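Local coordinates for protein amine Dehydrogenase (Pseudomonas putida, PDB 1JMX) that probably forms the beta-propeller subunit of a heme c-containing amine dehydrogenase, which oxidatively deaminates primary amines, at residues B[121-129]-B[140-148]; B[198-206]-B[340-348]. All coordinates share one frame; numbering follows the deposited sequence.

Interaction 1. Residues B[121-129]-B[140-148]; sequences VVKPPRLEV and PVRTFPMPR
Backbone hydrogen bonds tie Leu127 to Phe144 in both directions, Leu127 N to Phe144 O at 2.8 Å and Phe144 N to Leu127 O at 3.0 Å, in the antiparallel hairpin that forms the outer part of one beta-propeller blade. Further along, Val129 N bonds to Arg142 O, and Val129 O accepts the N-H of Val141 in a nearly straight bond (173° at the hydrogen). At the other end Met146 N reaches Pro125 O from above the carbonyl plane, a longer bond of 3.2 Å. Arg126 and Glu128 lie on one strand and make a salt bridge there, NE to OE2, with Glu89 as a further partner of Arg126; Pro140 CG rests beside the Glu128 carboxylate.

On the face carrying Leu127, Val129, Arg142 and Phe144, the Phe144 ring lies alongside Leu127, with Phe144 CD1 4.0 Å from Leu127 CD2. Val129 covers one face of the Arg142 guanidinium, whose NH2 is salt-bridged to Glu105. Met146 CG, anti to its carbonyl carbon (chi1 -70°), lies 3.6 Å from Leu127 CB, and the bend at chi2 keeps Met146 SD near the same CB; Met171 of the next blade meets both side chains. Beyond the hairpin Arg148 reaches back to Val122 and Pro125, and its NH1 is salt-bridged to Glu134 of a neighbouring subunit. Pro125 CD lies 3.9 Å above the plane of the Arg148 guanidinium, offset toward its rim.

Interaction 2. Residues B[198-206]-B[340-348]; sequences LYFWPHQSP and STTTPQVFI
Near the axis of the propeller, the C-terminal segment that closes the ring runs beside the loop 198-206. Residues 345-348 add an edge strand, probably the innermost, to the N-terminal blade, pairing with strand 12-18 in the manner of a propeller's "Velcro" closure. The touching parts point the same way, 5° apart, yet they are joined largely through water. One water donates to Phe200 O and Thr341 O, at 2.5 and 2.6 Å. A second accepts from Trp201 NE1 (3.0 Å) and donates to Ser340 O and Thr342 O, so that the indole N-H is satisfied while the water is gripped three ways. A third links His203 ND1 with Pro344 O, and the fourth gives its hydrogens to Gln204 OE1 and Val346 O; Gln204 OE1 also accepts a hydrogen bond from the backbone N of Met50.

Direct packing lies between these bridges. Chi1 of Trp201 sends the indole toward 341-343, and chi2 (-89°) turns its edge to Thr343, Trp201 CD1 lying 3.9 Å from Thr343 CB. Thr343 CG2 meets Pro202 CD at 3.6 Å, on the proline at the centre of an inverse gamma turn. Within the loop, Trp201 CE3 sits over the centre of the Tyr199 ring, and Tyr199 OH hydrogen-bonds His203 NE2, which holds the imidazole with ND1 toward the third water. The side chains of Gln204 and Gln345 cross at about a right angle, their amide planes 68° apart. An alanine in place of Gln345 would probably leave a gap beside the Gln204 side chain, and Pro202 O and Gln204 N without a polar neighbour. In the same crossing, Gln204 OE1 lies 3.0 Å from Gln345 CG.

Overall arrangement
The two contacts sit at different radii of one all-beta propeller. Interaction 1 belongs to the blade built from strands 89-99, 105-115, 126-131 and 142-145 and lies about 21 Å from the centre of the chain, on the side of the subunit interface and the heme, with the Val122 side chain about 11 Å from the heme c. Interaction 2 lies about 4 Å from that centre. Their centres are 25 Å apart, the nearest atoms about 12 Å, and they do not touch. Along the chain they follow in series: 121-148 is local to a blade, whereas 198-206 and 340-348 are separated by 133 residues. One contact thus completes a single blade; the other joins the closing C-terminal strand to a loop from mid-chain.

Interaction 1. Residues B[121-129]-B[140-148]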
# COMPACT_ATOMS: atom_id res chain seq x y z
N VAL B 121 -4.58 -11.44 -21.18
CA VAL B 121 -4.08 -10.68 -22.31
C VAL B 121 -4.94 -9.43 -22.34
O VAL B 121 -6.15 -9.52 -22.49
CB VAL B 121 -4.22 -11.43 -23.66
CG1 VAL B 121 -3.64 -10.59 -24.78
CG2 VAL B 121 -3.48 -12.76 -23.61
N VAL B 122 -4.31 -8.29 -22.12
CA VAL B 122 -5.03 -7.02 -22.14
C VAL B 122 -5.22 -6.66 -23.61
O VAL B 122 -4.30 -6.77 -24.41
CB VAL B 122 -4.26 -5.91 -21.38
CG1 VAL B 122 -5.06 -4.63 -21.36
CG2 VAL B 122 -3.96 -6.35 -19.96
N LYS B 123 -6.44 -6.29 -23.96
CA LYS B 123 -6.76 -5.94 -25.34
C LYS B 123 -6.96 -4.44 -25.45
O LYS B 123 -7.12 -3.76 -24.45
CB LYS B 123 -8.04 -6.65 -25.76
CG LYS B 123 -7.97 -8.15 -25.75
CD LYS B 123 -7.00 -8.66 -26.79
CE LYS B 123 -7.16 -10.15 -26.99
NZ LYS B 123 -8.59 -10.49 -27.30
N PRO B 124 -6.93 -3.92 -26.69
CA PRO B 124 -7.13 -2.48 -26.91
C PRO B 124 -8.55 -2.07 -26.51
O PRO B 124 -9.47 -2.88 -26.60
CB PRO B 124 -6.92 -2.34 -28.42
CG PRO B 124 -5.95 -3.42 -28.72
CD PRO B 124 -6.48 -4.58 -27.92
N PRO B 125 -8.72 -0.84 -26.01
CA PRO B 125 -10.07 -0.39 -25.63
C PRO B 125 -10.98 -0.16 -26.84
O PRO B 125 -10.52 -0.11 -27.99
CB PRO B 125 -9.79 0.91 -24.89
CG PRO B 125 -8.39 0.72 -24.36
CD PRO B 125 -7.71 0.11 -25.55
N ARG B 126 -12.28 -0.03 -26.58
CA ARG B 126 -13.26 0.20 -27.64
C ARG B 126 -14.50 0.89 -27.10
O ARG B 126 -14.86 0.70 -25.96
CB ARG B 126 -13.68 -1.13 -28.30
CG ARG B 126 -14.34 -2.10 -27.34
CD ARG B 126 -14.68 -3.42 -27.99
NE ARG B 126 -15.10 -4.39 -26.98
CZ ARG B 126 -14.36 -5.42 -26.58
NH1 ARG B 126 -13.16 -5.64 -27.11
NH2 ARG B 126 -14.80 -6.21 -25.62
N LEU B 127 -15.11 1.74 -27.92
CA LEU B 127 -16.33 2.41 -27.53
C LEU B 127 -17.45 1.51 -28.05
O LEU B 127 -17.37 1.00 -29.16
CB LEU B 127 -16.44 3.79 -28.20
CG LEU B 127 -17.68 4.62 -27.81
CD1 LEU B 127 -17.40 5.38 -26.51
CD2 LEU B 127 -18.02 5.59 -28.92
N GLU B 128 -18.45 1.27 -27.22
CA GLU B 128 -19.59 0.45 -27.60
C GLU B 128 -20.84 1.31 -27.46
O GLU B 128 -21.02 1.99 -26.45
CB GLU B 128 -19.70 -0.79 -26.72
CG GLU B 128 -18.56 -1.76 -26.89
CD GLU B 128 -18.72 -3.02 -26.10
OE1 GLU B 128 -19.50 -3.05 -25.12
OE2 GLU B 128 -18.07 -4.01 -26.46
N VAL B 129 -21.66 1.32 -28.50
CA VAL B 129 -22.89 2.10 -28.51
C VAL B 129 -24.05 1.15 -28.29
O VAL B 129 -24.11 0.08 -28.88
CB VAL B 129 -23.08 2.81 -29.87
CG1 VAL B 129 -24.25 3.76 -29.79
CG2 VAL B 129 -21.81 3.53 -30.28
N PRO B 140 -24.04 -4.28 -28.24
CA PRO B 140 -23.43 -3.29 -29.14
C PRO B 140 -24.08 -3.18 -30.52
O PRO B 140 -24.26 -4.19 -31.20
CB PRO B 140 -21.98 -3.78 -29.25
CG PRO B 140 -21.74 -4.39 -27.93
CD PRO B 140 -23.00 -5.16 -27.68
N VAL B 141 -24.48 -1.97 -30.88
CA VAL B 141 -25.07 -1.72 -32.19
C VAL B 141 -24.01 -1.08 -33.08
O VAL B 141 -24.17 -0.99 -34.29
CB VAL B 141 -26.35 -0.83 -32.13
CG1 VAL B 141 -27.45 -1.56 -31.38
CG2 VAL B 141 -26.05 0.53 -31.49
N ARG B 142 -22.90 -0.69 -32.47
CA ARG B 142 -21.79 -0.06 -33.18
C ARG B 142 -20.61 -0.04 -32.21
O ARG B 142 -20.80 0.12 -31.02
CB ARG B 142 -22.19 1.38 -33.51
CG ARG B 142 -21.65 1.93 -34.81
CD ARG B 142 -22.09 3.38 -34.98
NE ARG B 142 -23.50 3.53 -34.65
CZ ARG B 142 -23.99 4.43 -33.80
NH1 ARG B 142 -23.20 5.29 -33.19
NH2 ARG B 142 -25.27 4.42 -33.52
N THR B 143 -19.40 -0.28 -32.72
CA THR B 143 -18.21 -0.24 -31.87
C THR B 143 -17.02 0.30 -32.64
O THR B 143 -16.85 0.03 -33.82
CB THR B 143 -17.88 -1.60 -31.12
OG1 THR B 143 -16.52 -1.99 -31.33
CG2 THR B 143 -18.80 -2.71 -31.51
N PHE B 144 -16.23 1.13 -31.97
CA PHE B 144 -15.07 1.76 -32.58
C PHE B 144 -13.87 1.60 -31.67
O PHE B 144 -14.02 1.29 -30.49
CB PHE B 144 -15.31 3.26 -32.74
CG PHE B 144 -16.61 3.62 -33.39
CD1 PHE B 144 -17.71 3.97 -32.61
CD2 PHE B 144 -16.72 3.64 -34.77
CE1 PHE B 144 -18.91 4.35 -33.22
CE2 PHE B 144 -17.91 4.02 -35.38
CZ PHE B 144 -19.01 4.37 -34.60
N PRO B 145 -12.66 1.78 -32.22
CA PRO B 145 -11.43 1.67 -31.43
C PRO B 145 -11.23 2.93 -30.60
O PRO B 145 -11.58 4.03 -31.02
CB PRO B 145 -10.35 1.52 -32.50
CG PRO B 145 -10.90 2.29 -33.65
CD PRO B 145 -12.35 1.89 -33.66
N MET B 146 -10.71 2.76 -29.39
CA MET B 146 -10.47 3.88 -28.49
C MET B 146 -9.05 3.87 -27.95
O MET B 146 -8.40 2.82 -27.89
CB MET B 146 -11.43 3.82 -27.29
CG MET B 146 -12.88 4.11 -27.61
SD MET B 146 -13.09 5.80 -28.15
CE MET B 146 -13.03 6.68 -26.57
N PRO B 147 -8.51 5.06 -27.64
CA PRO B 147 -7.15 5.09 -27.10
C PRO B 147 -7.19 4.64 -25.63
O PRO B 147 -8.27 4.54 -25.04
CB PRO B 147 -6.74 6.56 -27.26
CG PRO B 147 -8.05 7.30 -27.24
CD PRO B 147 -8.96 6.41 -28.04
N ARG B 148 -6.04 4.31 -25.07
CA ARG B 148 -5.95 3.89 -23.68
C ARG B 148 -6.10 5.06 -22.73
O ARG B 148 -5.98 6.21 -23.14
CB ARG B 148 -4.60 3.24 -23.38
CG ARG B 148 -4.40 1.92 -24.03
CD ARG B 148 -3.70 0.98 -23.10
NE ARG B 148 -4.16 -0.36 -23.42
CZ ARG B 148 -5.05 -1.04 -22.71
NH1 ARG B 148 -5.57 -0.54 -21.61
NH2 ARG B 148 -5.51 -2.16 -23.20

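Interaction 2. Residues B[198-206]-B[340-348]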
# COMPACT_ATOMS: atom_id res chain seq x y z
N LEU B 198 -7.26 13.84 -12.33
CA LEU B 198 -7.83 12.68 -11.66
C LEU B 198 -9.27 13.13 -11.38
O LEU B 198 -9.52 13.95 -10.50
CB LEU B 198 -7.06 12.40 -10.36
CG LEU B 198 -7.42 11.19 -9.49
CD1 LEU B 198 -8.63 11.49 -8.59
CD2 LEU B 198 -7.67 9.97 -10.38
N TYR B 199 -10.22 12.61 -12.16
CA TYR B 199 -11.61 13.00 -12.01
C TYR B 199 -12.57 11.87 -12.37
O TYR B 199 -12.56 11.36 -13.48
CB TYR B 199 -11.89 14.22 -12.89
CG TYR B 199 -12.64 15.32 -12.19
CD1 TYR B 199 -11.99 16.19 -11.31
CD2 TYR B 199 -14.01 15.50 -12.41
CE1 TYR B 199 -12.68 17.19 -10.67
CE2 TYR B 199 -14.70 16.51 -11.76
CZ TYR B 199 -14.03 17.36 -10.90
OH TYR B 199 -14.71 18.36 -10.26
N PHE B 200 -13.40 11.48 -11.40
CA PHE B 200 -14.37 10.42 -11.59
C PHE B 200 -15.78 10.92 -11.33
O PHE B 200 -16.69 10.14 -11.08
CB PHE B 200 -14.09 9.27 -10.62
CG PHE B 200 -12.70 8.72 -10.74
CD1 PHE B 200 -12.14 8.47 -11.99
CD2 PHE B 200 -11.95 8.46 -9.60
CE1 PHE B 200 -10.85 7.99 -12.11
CE2 PHE B 200 -10.65 7.98 -9.70
CZ PHE B 200 -10.10 7.74 -10.95
N TRP B 201 -15.96 12.23 -11.43
CA TRP B 201 -17.26 12.83 -11.16
C TRP B 201 -17.80 13.65 -12.34
O TRP B 201 -17.42 14.81 -12.51
CB TRP B 201 -17.17 13.67 -9.88
CG TRP B 201 -16.58 12.91 -8.68
CD1 TRP B 201 -17.26 12.15 -7.76
CD2 TRP B 201 -15.18 12.82 -8.30
NE1 TRP B 201 -16.39 11.61 -6.85
CE2 TRP B 201 -15.11 12.00 -7.16
CE3 TRP B 201 -14.00 13.35 -8.82
CZ2 TRP B 201 -13.90 11.69 -6.52
CZ3 TRP B 201 -12.79 13.05 -8.19
CH2 TRP B 201 -12.75 12.23 -7.05
N PRO B 202 -18.63 13.04 -13.19
CA PRO B 202 -19.22 13.72 -14.35
C PRO B 202 -20.41 14.57 -13.89
O PRO B 202 -21.57 14.13 -13.96
CB PRO B 202 -19.65 12.56 -15.25
CG PRO B 202 -20.09 11.53 -14.24
CD PRO B 202 -19.01 11.61 -13.19
N HIS B 203 -20.11 15.76 -13.38
CA HIS B 203 -21.15 16.67 -12.89
C HIS B 203 -22.10 17.11 -14.00
O HIS B 203 -21.67 17.47 -15.10
CB HIS B 203 -20.55 17.95 -12.31
CG HIS B 203 -19.37 17.74 -11.40
ND1 HIS B 203 -19.51 17.34 -10.09
CD2 HIS B 203 -18.05 17.97 -11.58
CE1 HIS B 203 -18.32 17.34 -9.50
NE2 HIS B 203 -17.43 17.72 -10.39
N GLN B 204 -23.39 17.08 -13.70
CA GLN B 204 -24.40 17.56 -14.62
C GLN B 204 -24.84 18.86 -13.94
O GLN B 204 -25.90 18.93 -13.31
CB GLN B 204 -25.56 16.55 -14.73
CG GLN B 204 -25.17 15.28 -15.47
CD GLN B 204 -26.36 14.38 -15.77
OE1 GLN B 204 -27.17 14.08 -14.89
NE2 GLN B 204 -26.46 13.93 -17.01
N SER B 205 -23.97 19.86 -14.02
CA SER B 205 -24.20 21.16 -13.39
C SER B 205 -25.09 22.11 -14.17
O SER B 205 -25.23 21.98 -15.39
CB SER B 205 -22.86 21.84 -13.09
OG SER B 205 -22.19 22.19 -14.28
N PRO B 206 -25.70 23.10 -13.47
CA PRO B 206 -26.58 24.09 -14.11
C PRO B 206 -25.95 24.83 -15.30
O PRO B 206 -26.67 25.30 -16.19
CB PRO B 206 -26.90 25.04 -12.95
CG PRO B 206 -26.94 24.11 -11.77
CD PRO B 206 -25.70 23.26 -12.00
N SER B 340 -19.34 6.43 -1.18
CA SER B 340 -18.10 6.15 -1.88
C SER B 340 -17.83 7.17 -3.00
O SER B 340 -17.93 8.38 -2.76
CB SER B 340 -18.09 4.72 -2.40
OG SER B 340 -16.79 4.36 -2.80
N THR B 341 -17.54 6.71 -4.22
CA THR B 341 -17.23 7.63 -5.33
C THR B 341 -18.43 8.14 -6.13
O THR B 341 -18.25 8.65 -7.23
CB THR B 341 -16.21 7.02 -6.32
OG1 THR B 341 -16.78 5.87 -6.95
CG2 THR B 341 -14.92 6.64 -5.60
N THR B 342 -19.63 8.01 -5.58
CA THR B 342 -20.85 8.47 -6.25
C THR B 342 -20.85 9.98 -6.52
O THR B 342 -20.22 10.74 -5.79
CB THR B 342 -22.10 8.14 -5.39
OG1 THR B 342 -23.28 8.29 -6.18
CG2 THR B 342 -22.20 9.09 -4.20
N THR B 343 -21.54 10.40 -7.57
CA THR B 343 -21.64 11.82 -7.90
C THR B 343 -23.08 12.33 -7.85
O THR B 343 -23.95 11.85 -8.59
CB THR B 343 -20.90 12.20 -9.25
OG1 THR B 343 -21.40 13.43 -9.77
CG2 THR B 343 -21.04 11.15 -10.27
N PRO B 344 -23.39 13.22 -6.89
CA PRO B 344 -24.71 13.82 -6.70
C PRO B 344 -25.13 14.58 -7.95
O PRO B 344 -24.44 15.49 -8.40
CB PRO B 344 -24.47 14.77 -5.53
CG PRO B 344 -23.42 14.06 -4.74
CD PRO B 344 -22.47 13.65 -5.82
N GLN B 345 -26.29 14.22 -8.49
CA GLN B 345 -26.81 14.81 -9.72
C GLN B 345 -28.13 15.58 -9.50
O GLN B 345 -29.12 15.00 -9.04
CB GLN B 345 -27.01 13.68 -10.73
CG GLN B 345 -26.32 13.84 -12.06
CD GLN B 345 -24.83 14.09 -11.96
OE1 GLN B 345 -24.02 13.18 -12.15
NE2 GLN B 345 -24.47 15.34 -11.74
N VAL B 346 -28.13 16.87 -9.83
CA VAL B 346 -29.30 17.74 -9.65
C VAL B 346 -30.07 17.99 -10.97
O VAL B 346 -29.46 18.26 -12.02
CB VAL B 346 -28.88 19.10 -9.00
CG1 VAL B 346 -30.10 19.97 -8.72
CG2 VAL B 346 -28.13 18.85 -7.71
N PHE B 347 -31.40 17.91 -10.91
CA PHE B 347 -32.25 18.12 -12.09
C PHE B 347 -33.66 18.58 -11.72
O PHE B 347 -34.09 18.40 -10.58
CB PHE B 347 -32.37 16.81 -12.90
CG PHE B 347 -33.12 15.72 -12.18
CD1 PHE B 347 -34.48 15.51 -12.42
CD2 PHE B 347 -32.48 14.91 -11.24
CE1 PHE B 347 -35.18 14.52 -11.74
CE2 PHE B 347 -33.17 13.92 -10.55
CZ PHE B 347 -34.53 13.73 -10.80
N ILE B 348 -34.35 19.19 -12.68
CA ILE B 348 -35.73 19.64 -12.50
C ILE B 348 -36.60 18.60 -13.21
O ILE B 348 -36.44 18.36 -14.42
CB ILE B 348 -36.00 21.03 -13.16
CG1 ILE B 348 -34.99 22.08 -12.69
CG2 ILE B 348 -37.42 21.48 -12.85
CD1 ILE B 348 -35.15 22.50 -11.27
O HOH W 1 -18.52 9.03 -9.74
O HOH W 2 -17.92 10.83 -4.43
O HOH W 3 -22.11 16.82 -8.86
O HOH W 4 -28.83 15.92 -13.54